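Local atomic coordinates of peptidoglycan glycosyltransferase (Burkholderia ambifaria, PDB entry 5UY7), a protein that belongs to the penicillin-binding proteins and carries, in its modelled part, a domain of the beta-lactamase-like fold built on an antiparallel sheet flanked by helices. Residues A[206-211]-A[237-242]; A[263-268]-A[360-365]; A[292-297]-A[323-328]; A[448-453]-A[508-513]. One frame throughout, in Å; residues are numbered along the deposited sequence.

Interaction 1: A[206-211]-A[237-242]; sequences IAYANL and ALVNYP
Ala207, Tyr208 and Leu211 on helix 201-217 pack onto Ala237, Val239 and Tyr241 of strand 235-241, an outermost strand of the five-stranded antiparallel sheet in this alpha/beta domain. Helix and strand run nearly in the same direction: over these short segments the axes come within 8.2 Å at an angle of 28°.

The aliphatic contacts form the inner part. Ala207 CB rests on the strand at two points, Ala237 CB and Val239 CG2, each 3.9 Å away. Further along, Leu211 CD2 wedges between two strand side chains, 3.9 Å from Val239 CG1 and 3.9 Å from Tyr241 CB, and it also lies against the carbonyl oxygen of Val239. Val239 CG1 is thus shared, because it meets the Tyr208 ring at its edge as well.

The aromatic part lies farther along the strand, where both tyrosines are partly exposed. Tyr208 extends its ring beside the strand, since chi1 of 167° sets CG opposite the backbone N, and its CE1 comes to 3.8 Å from Tyr241 CD1. The two rings are inclined at 72° with centroids 5.8 Å apart, an oblique pairing.

The polar side chains bond to neighbouring elements instead of across the contact. Gln204 accepts a bond from Leu238 N, while Asn240, on the other face of the strand, is tied to Asn259 and Ile261. On the helix side turned from the strand, Asn210 ND2 bonds Asp522 of helix 509-526 and also donates to Ile206 O at 2.9 Å, approaching that oxygen from the opposite face to Asn210 N.

Interaction 2: A[263-268]-A[360-365]; sequences TDVFEP and GAAAGR
Val265 and Ala362 point their side chains at each other where the loop 360-365 runs alongside the chain from Thr263 to Val265, both in the same direction. Val265 carries CG1 beside its own backbone N (chi1 -58°), which aims this methyl at the loop: it presses on Ala362 CB at 3.5 Å, closer than usual for two carbons, and reaches Gly364 CA at 4.0 Å. Ala362 CB is therefore held from two directions, since its methyl also sits 3.3 Å from Thr263 O.

Thr263 takes the other end of the contact. Its OG1 lies between the backbone N and the carbonyl carbon (chi1 63°) and makes a weak hydrogen bond to Asn259 O; the methyl CG2 is thereby turned toward the loop and comes to 3.4 Å from Gly360 O. Ala362 turns its methyl to the partner, Gly360 and Gly364 touch it with backbone atoms, and Ala361 and Ala363 turn their methyls away.

Backbone bonds beside the contact fix the loop: Ala362 pairs with Leu262, and Arg365 with Ser387. Phe266, the buried neighbour of Val265, packs on Leu393 and on strand 477-485, while Val265 meets the surface loop. Ser270 and Lys273 match an SxxK pattern, consistent with the active-site motif of penicillin-binding proteins, and this contact lies on the chain just before it.

Interaction 3: A[292-297]-A[323-328]; sequences VETGNG and KSSNIG
The start of helix 326-333, which takes in the asparagine of what looks like the SxN element of a penicillin-binding protein, is covered here by a strand end and a tight turn, with Ile327 and Thr294 at the middle of the contact. Ile327 uses both its branches. Its CG2, anti to the backbone N, lies against Thr294 CA at 4.0 Å. The other branch, with CG1 beside the backbone N (chi1 -65°), carries CD1 onto the backbone of Gly297; Ile327 CD1 is 3.3 Å from Gly297 C, a tight fit.

That backbone belongs to a type II' beta turn running from Thr294 to Gly297, closed by Gly297 N to Thr294 O at 3.2 Å. The methyl CG2 of Thr294 covers the helix cap, 3.7 Å from Ser325 OG and 3.9 Å from Gly328 N, while its hydroxyl is engaged with Gly313 O. Val292 CG1 extends the apolar cover to Gly328 CA at 3.9 Å.

Ser325 is the N-cap: its OG accepts from Gly328 N at 2.8 Å in a fairly straight bond (162°). This buried hydroxyl is also bonded to Asp308 OD2, and the other oxygen of Asp308 receives Ile327 N, so the first turn of the helix is anchored twice to one carboxylate. Before it, Ser324 closes helix 317-323 with a Schellman motif. Ser324 OG bonds Lys461, and Lys273 NZ bonds both Ser324 O and Asn326 OD1, a network consistent with the SxxK, SxN and KTG-type motifs of the penicillin-binding protein active site.

Interaction 4: A[448-453]-A[508-513]; sequences SPDAAV and GGQVSG
Ala451 and Gly513 bring their backbones to 4.1 Å between CA atoms, as the short 3-10 turn 449-451 settles on the first turns of helix 509-526, the helix that ends the ordered elements of this penicillin-binding domain. Such closeness is possible because Gly513 has no side chain to stand between the helix and the turn; Gly509, one helical turn earlier, takes the bond from Gly513 N on its O at 2.8 Å. Asp450 O lies 3.5 Å from Gly513 C, so main chain meets main chain at this point.

Ala451 adds its methyl, with CB 3.9 Å from Gly513 CA. The same methyl belongs to a wider apolar patch, since Ala451 also touches Phe481 of strand 477-485, Phe516 and Val442. Ala451 is therefore enclosed by helix 509-526, helix 428-442 and strand 477-485, while Pro449 is exposed.

Toward the surface, Asp450 and Gln510 lie across each other. Asp450 CG stands beside the backbone N (chi1 -74°), bringing the carboxylate alongside the first turn of the helix. There Asp450 OD2 lies 3.6 Å from Gln510 CG, against the aliphatic part of that side chain, and 3.7 Å from Gln510 CA. The carboxylate and the amide planes differ by only 22°. The amide itself is engaged elsewhere, through Gln510 OE1 and Phe507 N. Beyond the turn, Ala452 O takes a bond from Ser517 OG and ties the chain to the helix a turn later. Closing the contact is a CA-H...O interaction, Ala451 CA to Gly513 O at 3.6 Å, with an angle of 153° at the hydrogen.

How the interactions relate
Interactions 1 and 3 lie about 35 Å apart between centres, on opposite sides of the chain's centre, whereas interaction 4 sits about 17 Å from interaction 1 and 21 Å from interaction 3. Helix 509-526 joins two of them: its start makes interaction 4, and further on it packs against the helix of interaction 1. Two contacts bear on the presumed active site: interaction 2 lies on the chain just before Ser270, and interaction 3 contains Ser324, bonded to Lys461; their nearest atoms are about 9 Å apart. A sulfate ion near Gly509 in interaction 4 probably comes from the crystallisation liquor, though it may mark a pocket.

Interaction 1: A[206-211]-A[237-242]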
loop_
_atom_site.group_PDB
_atom_site.type_symbol
_atom_site.label_atom_id
_atom_site.label_comp_id
_atom_site.label_asym_id
_atom_site.label_seq_id
_atom_site.Cartn_x
_atom_site.Cartn_y
_atom_site.Cartn_z
ATOM N N ILE A 206 17.953 5.518 -9.038
ATOM C CA ILE A 206 17.864 5.097 -7.640
ATOM C C ILE A 206 16.989 3.861 -7.516
ATOM O O ILE A 206 17.345 2.884 -6.845
ATOM C CB ILE A 206 17.329 6.246 -6.767
ATOM C CG1 ILE A 206 18.418 7.290 -6.542
ATOM C CG2 ILE A 206 16.812 5.710 -5.441
ATOM C CD1 ILE A 206 17.891 8.576 -5.952
ATOM N N ALA A 207 15.821 3.889 -8.166
ATOM C CA ALA A 207 14.916 2.750 -8.107
ATOM C C ALA A 207 15.532 1.526 -8.769
ATOM O O ALA A 207 15.470 0.415 -8.226
ATOM C CB ALA A 207 13.593 3.112 -8.782
ATOM N N TYR A 208 16.152 1.715 -9.931
ATOM C CA TYR A 208 16.761 0.598 -10.643
ATOM C C TYR A 208 17.893 -0.029 -9.836
ATOM O O TYR A 208 17.956 -1.255 -9.674
ATOM C CB TYR A 208 17.277 1.090 -11.995
ATOM C CG TYR A 208 18.190 0.126 -12.687
ATOM C CD1 TYR A 208 17.682 -0.889 -13.468
ATOM C CD2 TYR A 208 19.567 0.244 -12.564
ATOM C CE1 TYR A 208 18.529 -1.769 -14.119
ATOM C CE2 TYR A 208 20.412 -0.630 -13.195
ATOM C CZ TYR A 208 19.886 -1.636 -13.965
ATOM O OH TYR A 208 20.752 -2.501 -14.594
ATOM N N ALA A 209 18.816 0.799 -9.344
ATOM C CA ALA A 209 19.982 0.275 -8.641
ATOM C C ALA A 209 19.573 -0.506 -7.403
ATOM O O ALA A 209 20.095 -1.598 -7.143
ATOM C CB ALA A 209 20.911 1.424 -8.265
ATOM N N ASN A 210 18.634 0.036 -6.626
ATOM C CA ASN A 210 18.235 -0.647 -5.407
ATOM C C ASN A 210 17.438 -1.903 -5.711
ATOM O O ASN A 210 17.574 -2.915 -5.007
ATOM C CB ASN A 210 17.433 0.299 -4.509
ATOM C CG ASN A 210 18.317 1.280 -3.783
ATOM O OD1 ASN A 210 19.181 0.886 -3.001
ATOM N ND2 ASN A 210 18.111 2.571 -4.030
ATOM N N LEU A 211 16.590 -1.857 -6.744
ATOM C CA LEU A 211 15.785 -3.028 -7.074
ATOM C C LEU A 211 16.651 -4.144 -7.637
ATOM O O LEU A 211 16.465 -5.315 -7.284
ATOM C CB LEU A 211 14.685 -2.647 -8.066
ATOM C CG LEU A 211 13.722 -3.764 -8.448
ATOM C CD1 LEU A 211 12.886 -4.197 -7.245
ATOM C CD2 LEU A 211 12.859 -3.281 -9.618
ATOM N N ALA A 237 9.621 7.382 -11.171
ATOM C CA ALA A 237 10.407 6.204 -11.508
ATOM C C ALA A 237 9.456 5.048 -11.740
ATOM O O ALA A 237 8.439 4.926 -11.055
ATOM C CB ALA A 237 11.413 5.852 -10.405
ATOM N N LEU A 238 9.801 4.197 -12.702
ATOM C CA LEU A 238 8.982 3.031 -13.020
ATOM C C LEU A 238 9.945 1.989 -13.565
ATOM O O LEU A 238 10.456 2.160 -14.674
ATOM C CB LEU A 238 7.906 3.406 -14.041
ATOM C CG LEU A 238 6.824 2.415 -14.473
ATOM C CD1 LEU A 238 5.749 2.330 -13.426
ATOM C CD2 LEU A 238 6.223 2.860 -15.800
ATOM N N VAL A 239 10.246 0.953 -12.776
ATOM C CA VAL A 239 11.312 0.011 -13.105
ATOM C C VAL A 239 10.802 -1.418 -12.987
ATOM O O VAL A 239 10.220 -1.791 -11.965
ATOM C CB VAL A 239 12.543 0.198 -12.195
ATOM C CG1 VAL A 239 13.642 -0.811 -12.573
ATOM C CG2 VAL A 239 13.073 1.604 -12.315
ATOM N N ASN A 240 11.037 -2.213 -14.026
ATOM C CA ASN A 240 10.927 -3.663 -13.968
ATOM C C ASN A 240 12.329 -4.241 -14.061
ATOM O O ASN A 240 13.104 -3.830 -14.932
ATOM C CB ASN A 240 10.073 -4.206 -15.112
ATOM C CG ASN A 240 8.636 -3.753 -15.025
ATOM O OD1 ASN A 240 7.856 -4.306 -14.258
ATOM N ND2 ASN A 240 8.278 -2.744 -15.813
ATOM N N TYR A 241 12.655 -5.181 -13.175
ATOM C CA TYR A 241 13.933 -5.884 -13.249
ATOM C C TYR A 241 13.717 -7.385 -13.128
ATOM O O TYR A 241 13.212 -7.854 -12.087
ATOM C CB TYR A 241 14.914 -5.401 -12.177
ATOM C CG TYR A 241 16.304 -5.871 -12.508
ATOM C CD1 TYR A 241 17.098 -5.160 -13.400
ATOM C CD2 TYR A 241 16.796 -7.062 -11.997
ATOM C CE1 TYR A 241 18.360 -5.599 -13.743
ATOM C CE2 TYR A 241 18.053 -7.514 -12.338
ATOM C CZ TYR A 241 18.836 -6.776 -13.209
ATOM O OH TYR A 241 20.088 -7.223 -13.552
ATOM N N PRO A 242 14.091 -8.184 -14.140
ATOM C CA PRO A 242 14.649 -7.716 -15.415
ATOM C C PRO A 242 13.589 -7.091 -16.325
ATOM O O PRO A 242 12.404 -7.113 -16.001
ATOM C CB PRO A 242 15.217 -8.996 -16.053
ATOM C CG PRO A 242 15.155 -10.055 -14.987
ATOM C CD PRO A 242 14.053 -9.651 -14.062
#

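Interaction 2: A[263-268]-A[360-365]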
loop_
_atom_site.group_PDB
_atom_site.type_symbol
_atom_site.label_atom_id
_atom_site.label_comp_id
_atom_site.label_asym_id
_atom_site.label_seq_id
_atom_site.Cartn_x
_atom_site.Cartn_y
_atom_site.Cartn_z
ATOM N N THR A 263 0.745 -4.989 -15.752
ATOM C CA THR A 263 0.015 -6.136 -16.281
ATOM C C THR A 263 -0.145 -7.273 -15.285
ATOM O O THR A 263 -1.116 -8.030 -15.383
ATOM C CB THR A 263 0.697 -6.671 -17.546
ATOM O OG1 THR A 263 2.017 -7.135 -17.232
ATOM C CG2 THR A 263 0.787 -5.579 -18.607
ATOM N N ASP A 264 0.760 -7.418 -14.325
ATOM C CA ASP A 264 0.714 -8.553 -13.413
ATOM C C ASP A 264 -0.151 -8.236 -12.199
ATOM O O ASP A 264 0.028 -7.202 -11.544
ATOM C CB ASP A 264 2.125 -8.952 -12.984
ATOM C CG ASP A 264 2.901 -9.635 -14.106
ATOM O OD1 ASP A 264 2.419 -9.630 -15.262
ATOM O OD2 ASP A 264 3.983 -10.185 -13.832
ATOM N N VAL A 265 -1.090 -9.132 -11.894
ATOM C CA VAL A 265 -1.971 -8.927 -10.754
ATOM C C VAL A 265 -1.736 -10.013 -9.716
ATOM O O VAL A 265 -1.285 -11.123 -10.017
ATOM C CB VAL A 265 -3.463 -8.866 -11.144
ATOM C CG1 VAL A 265 -3.696 -7.751 -12.144
ATOM C CG2 VAL A 265 -3.935 -10.193 -11.685
ATOM N N PHE A 266 -2.060 -9.665 -8.472
ATOM C CA PHE A 266 -1.848 -10.530 -7.320
ATOM C C PHE A 266 -2.768 -10.072 -6.202
ATOM O O PHE A 266 -3.302 -8.959 -6.228
ATOM C CB PHE A 266 -0.390 -10.496 -6.849
ATOM C CG PHE A 266 0.146 -9.104 -6.639
ATOM C CD1 PHE A 266 0.726 -8.407 -7.694
ATOM C CD2 PHE A 266 0.088 -8.495 -5.391
ATOM C CE1 PHE A 266 1.225 -7.126 -7.505
ATOM C CE2 PHE A 266 0.594 -7.215 -5.201
ATOM C CZ PHE A 266 1.157 -6.534 -6.267
ATOM N N GLU A 267 -2.942 -10.939 -5.214
ATOM C CA GLU A 267 -3.720 -10.547 -4.045
ATOM C C GLU A 267 -2.893 -9.608 -3.173
ATOM O O GLU A 267 -1.757 -9.939 -2.812
ATOM C CB GLU A 267 -4.160 -11.774 -3.250
ATOM C CG GLU A 267 -5.114 -12.690 -4.023
ATOM C CD GLU A 267 -5.553 -13.888 -3.211
ATOM O OE1 GLU A 267 -4.730 -14.801 -2.992
ATOM O OE2 GLU A 267 -6.719 -13.911 -2.781
ATOM N N PRO A 268 -3.421 -8.436 -2.825
ATOM C CA PRO A 268 -2.610 -7.441 -2.108
ATOM C C PRO A 268 -2.318 -7.794 -0.658
ATOM O O PRO A 268 -1.379 -7.227 -0.083
ATOM C CB PRO A 268 -3.464 -6.169 -2.199
ATOM C CG PRO A 268 -4.887 -6.698 -2.382
ATOM C CD PRO A 268 -4.738 -7.918 -3.227
ATOM N N GLY A 360 -2.835 -2.887 -22.700
ATOM C CA GLY A 360 -3.004 -4.115 -21.949
ATOM C C GLY A 360 -2.759 -3.989 -20.463
ATOM O O GLY A 360 -2.375 -4.974 -19.823
ATOM N N ALA A 361 -2.961 -2.803 -19.891
ATOM C CA ALA A 361 -2.884 -2.677 -18.443
ATOM C C ALA A 361 -3.992 -3.498 -17.795
ATOM O O ALA A 361 -5.131 -3.522 -18.271
ATOM C CB ALA A 361 -2.988 -1.211 -18.019
ATOM N N ALA A 362 -3.651 -4.179 -16.704
ATOM C CA ALA A 362 -4.585 -5.094 -16.065
ATOM C C ALA A 362 -5.614 -4.345 -15.231
ATOM O O ALA A 362 -5.301 -3.353 -14.568
ATOM C CB ALA A 362 -3.829 -6.089 -15.190
ATOM N N ALA A 363 -6.852 -4.837 -15.260
ATOM C CA ALA A 363 -7.889 -4.284 -14.401
ATOM C C ALA A 363 -7.872 -4.889 -13.004
ATOM O O ALA A 363 -8.329 -4.243 -12.054
ATOM C CB ALA A 363 -9.267 -4.503 -15.030
ATOM N N GLY A 364 -7.346 -6.102 -12.853
ATOM C CA GLY A 364 -7.510 -6.836 -11.619
ATOM C C GLY A 364 -8.909 -7.413 -11.518
ATOM O O GLY A 364 -9.732 -7.314 -12.430
ATOM N N ARG A 365 -9.177 -8.043 -10.378
ATOM C CA ARG A 365 -10.430 -8.749 -10.153
ATOM C C ARG A 365 -11.083 -8.206 -8.892
ATOM O O ARG A 365 -10.483 -8.243 -7.812
ATOM C CB ARG A 365 -10.198 -10.256 -10.036
#

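Interaction 3: A[292-297]-A[323-328]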
loop_
_atom_site.group_PDB
_atom_site.type_symbol
_atom_site.label_atom_id
_atom_site.label_comp_id
_atom_site.label_asym_id
_atom_site.label_seq_id
_atom_site.Cartn_x
_atom_site.Cartn_y
_atom_site.Cartn_z
ATOM N N VAL A 292 -10.768 -2.833 19.761
ATOM C CA VAL A 292 -11.103 -3.996 18.945
ATOM C C VAL A 292 -10.505 -5.213 19.636
ATOM O O VAL A 292 -9.284 -5.276 19.831
ATOM C CB VAL A 292 -10.555 -3.869 17.512
ATOM C CG1 VAL A 292 -10.991 -5.058 16.657
ATOM C CG2 VAL A 292 -10.995 -2.547 16.889
ATOM N N GLU A 293 -11.353 -6.171 19.996
ATOM C CA GLU A 293 -10.918 -7.356 20.727
ATOM C C GLU A 293 -10.440 -8.412 19.739
ATOM O O GLU A 293 -11.235 -8.919 18.941
ATOM C CB GLU A 293 -12.054 -7.912 21.583
ATOM C CG GLU A 293 -12.639 -6.903 22.564
ATOM C CD GLU A 293 -11.648 -6.450 23.631
ATOM O OE1 GLU A 293 -10.590 -7.099 23.800
ATOM O OE2 GLU A 293 -11.936 -5.439 24.307
ATOM N N THR A 294 -9.149 -8.750 19.790
ATOM C CA THR A 294 -8.640 -9.836 18.963
ATOM C C THR A 294 -8.228 -11.063 19.768
ATOM O O THR A 294 -7.885 -12.088 19.163
ATOM C CB THR A 294 -7.454 -9.367 18.095
ATOM O OG1 THR A 294 -6.262 -9.249 18.886
ATOM C CG2 THR A 294 -7.762 -8.027 17.432
ATOM N N GLY A 295 -8.259 -10.993 21.099
ATOM C CA GLY A 295 -8.048 -12.172 21.927
ATOM C C GLY A 295 -6.716 -12.849 21.672
ATOM O O GLY A 295 -5.674 -12.201 21.519
ATOM N N ASN A 296 -6.746 -14.183 21.619
ATOM C CA ASN A 296 -5.532 -14.969 21.446
ATOM C C ASN A 296 -5.145 -15.159 19.980
ATOM O O ASN A 296 -4.370 -16.067 19.673
ATOM C CB ASN A 296 -5.676 -16.331 22.133
ATOM C CG ASN A 296 -6.765 -17.202 21.511
ATOM O OD1 ASN A 296 -7.441 -16.806 20.554
ATOM N ND2 ASN A 296 -6.926 -18.410 22.052
ATOM N N GLY A 297 -5.653 -14.327 19.073
ATOM C CA GLY A 297 -5.263 -14.444 17.682
ATOM C C GLY A 297 -5.936 -15.552 16.911
ATOM O O GLY A 297 -5.445 -15.939 15.849
ATOM N N LYS A 323 -0.147 -3.791 14.338
ATOM C CA LYS A 323 0.124 -5.217 14.496
ATOM C C LYS A 323 -0.267 -6.039 13.274
ATOM O O LYS A 323 -0.033 -7.258 13.261
ATOM C CB LYS A 323 -0.614 -5.743 15.733
ATOM C CG LYS A 323 -0.212 -5.046 17.040
ATOM C CD LYS A 323 1.265 -5.254 17.362
ATOM C CE LYS A 323 1.605 -4.665 18.726
ATOM N NZ LYS A 323 3.044 -4.839 19.053
ATOM N N SER A 324 -0.852 -5.404 12.258
ATOM C CA SER A 324 -1.260 -6.078 11.025
ATOM C C SER A 324 -2.221 -7.227 11.320
ATOM O O SER A 324 -2.108 -8.317 10.765
ATOM C CB SER A 324 -0.043 -6.577 10.240
ATOM O OG SER A 324 -0.395 -6.823 8.885
ATOM N N SER A 325 -3.203 -6.954 12.181
ATOM C CA SER A 325 -4.119 -7.991 12.650
ATOM C C SER A 325 -5.184 -8.294 11.594
ATOM O O SER A 325 -5.938 -7.401 11.193
ATOM C CB SER A 325 -4.770 -7.531 13.958
ATOM O OG SER A 325 -5.801 -8.419 14.371
ATOM N N ASN A 326 -5.246 -9.554 11.141
ATOM C CA ASN A 326 -6.354 -9.994 10.291
ATOM C C ASN A 326 -7.676 -9.957 11.036
ATOM O O ASN A 326 -8.709 -9.590 10.462
ATOM C CB ASN A 326 -6.126 -11.425 9.805
ATOM C CG ASN A 326 -5.052 -11.526 8.759
ATOM O OD1 ASN A 326 -4.590 -10.519 8.232
ATOM N ND2 ASN A 326 -4.660 -12.757 8.432
ATOM N N ILE A 327 -7.671 -10.394 12.295
ATOM C CA ILE A 327 -8.903 -10.414 13.082
ATOM C C ILE A 327 -9.411 -8.997 13.310
ATOM O O ILE A 327 -10.617 -8.729 13.208
ATOM C CB ILE A 327 -8.666 -11.161 14.405
ATOM C CG1 ILE A 327 -8.344 -12.623 14.102
ATOM C CG2 ILE A 327 -9.896 -11.061 15.313
ATOM C CD1 ILE A 327 -7.800 -13.372 15.275
ATOM N N GLY A 328 -8.505 -8.070 13.627
ATOM C CA GLY A 328 -8.921 -6.688 13.813
ATOM C C GLY A 328 -9.474 -6.079 12.540
ATOM O O GLY A 328 -10.473 -5.352 12.567
#

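Interaction 4: A[448-453]-A[508-513]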
loop_
_atom_site.group_PDB
_atom_site.type_symbol
_atom_site.label_atom_id
_atom_site.label_comp_id
_atom_site.label_asym_id
_atom_site.label_seq_id
_atom_site.Cartn_x
_atom_site.Cartn_y
_atom_site.Cartn_z
ATOM N N SER A 448 6.930 -4.098 10.590
ATOM C CA SER A 448 7.834 -3.908 9.451
ATOM C C SER A 448 8.957 -2.936 9.790
ATOM O O SER A 448 9.152 -1.926 9.108
ATOM C CB SER A 448 7.047 -3.424 8.233
ATOM O OG SER A 448 6.068 -4.389 7.866
ATOM N N PRO A 449 9.757 -3.234 10.817
ATOM C CA PRO A 449 10.836 -2.303 11.175
ATOM C C PRO A 449 11.915 -2.197 10.108
ATOM O O PRO A 449 12.630 -1.182 10.067
ATOM C CB PRO A 449 11.390 -2.900 12.476
ATOM C CG PRO A 449 11.125 -4.361 12.341
ATOM C CD PRO A 449 9.794 -4.459 11.639
ATOM N N ASP A 450 12.040 -3.195 9.236
ATOM C CA ASP A 450 13.028 -3.154 8.164
ATOM C C ASP A 450 12.670 -2.153 7.078
ATOM O O ASP A 450 13.497 -1.916 6.184
ATOM C CB ASP A 450 13.202 -4.541 7.535
ATOM C CG ASP A 450 13.973 -5.500 8.428
ATOM O OD1 ASP A 450 14.327 -5.114 9.561
ATOM O OD2 ASP A 450 14.230 -6.641 7.992
ATOM N N ALA A 451 11.475 -1.568 7.123
ATOM C CA ALA A 451 11.094 -0.522 6.183
ATOM C C ALA A 451 11.355 0.873 6.723
ATOM O O ALA A 451 11.131 1.853 6.005
ATOM C CB ALA A 451 9.618 -0.663 5.801
ATOM N N ALA A 452 11.809 0.990 7.965
ATOM C CA ALA A 452 12.187 2.285 8.503
ATOM C C ALA A 452 13.298 2.907 7.663
ATOM O O ALA A 452 14.133 2.205 7.085
ATOM C CB ALA A 452 12.661 2.147 9.946
ATOM N N VAL A 453 13.310 4.237 7.632
ATOM C CA VAL A 453 14.287 5.025 6.877
ATOM C C VAL A 453 15.040 5.922 7.848
ATOM O O VAL A 453 14.468 6.900 8.355
ATOM C CB VAL A 453 13.593 5.863 5.785
ATOM C CG1 VAL A 453 14.596 6.773 5.087
ATOM C CG2 VAL A 453 12.862 4.972 4.793
ATOM N N GLY A 508 9.131 -11.943 3.421
ATOM C CA GLY A 508 8.130 -10.907 3.246
ATOM C C GLY A 508 8.620 -9.495 3.482
ATOM O O GLY A 508 9.429 -8.972 2.710
ATOM N N GLY A 509 8.131 -8.865 4.554
ATOM C CA GLY A 509 8.565 -7.518 4.882
ATOM C C GLY A 509 10.065 -7.379 5.030
ATOM O O GLY A 509 10.602 -6.284 4.826
ATOM N N GLN A 510 10.756 -8.469 5.381
ATOM C CA GLN A 510 12.214 -8.465 5.438
ATOM C C GLN A 510 12.844 -8.437 4.050
ATOM O O GLN A 510 14.037 -8.130 3.927
ATOM C CB GLN A 510 12.704 -9.687 6.216
ATOM C CG GLN A 510 12.282 -9.690 7.678
ATOM C CD GLN A 510 12.554 -11.017 8.365
ATOM O OE1 GLN A 510 12.260 -12.086 7.821
ATOM N NE2 GLN A 510 13.120 -10.955 9.567
ATOM N N VAL A 511 12.078 -8.760 3.014
ATOM C CA VAL A 511 12.535 -8.684 1.632
ATOM C C VAL A 511 12.110 -7.374 0.983
ATOM O O VAL A 511 12.939 -6.648 0.435
ATOM C CB VAL A 511 12.017 -9.905 0.837
ATOM C CG1 VAL A 511 12.325 -9.762 -0.649
ATOM C CG2 VAL A 511 12.611 -11.190 1.405
ATOM N N SER A 512 10.818 -7.036 1.079
ATOM C CA SER A 512 10.296 -5.838 0.426
ATOM C C SER A 512 10.644 -4.564 1.189
ATOM O O SER A 512 10.895 -3.521 0.578
ATOM C CB SER A 512 8.774 -5.939 0.282
ATOM O OG SER A 512 8.154 -6.106 1.556
ATOM N N GLY A 513 10.629 -4.621 2.518
ATOM C CA GLY A 513 10.816 -3.445 3.338
ATOM C C GLY A 513 12.118 -2.706 3.087
ATOM O O GLY A 513 12.135 -1.484 2.903
#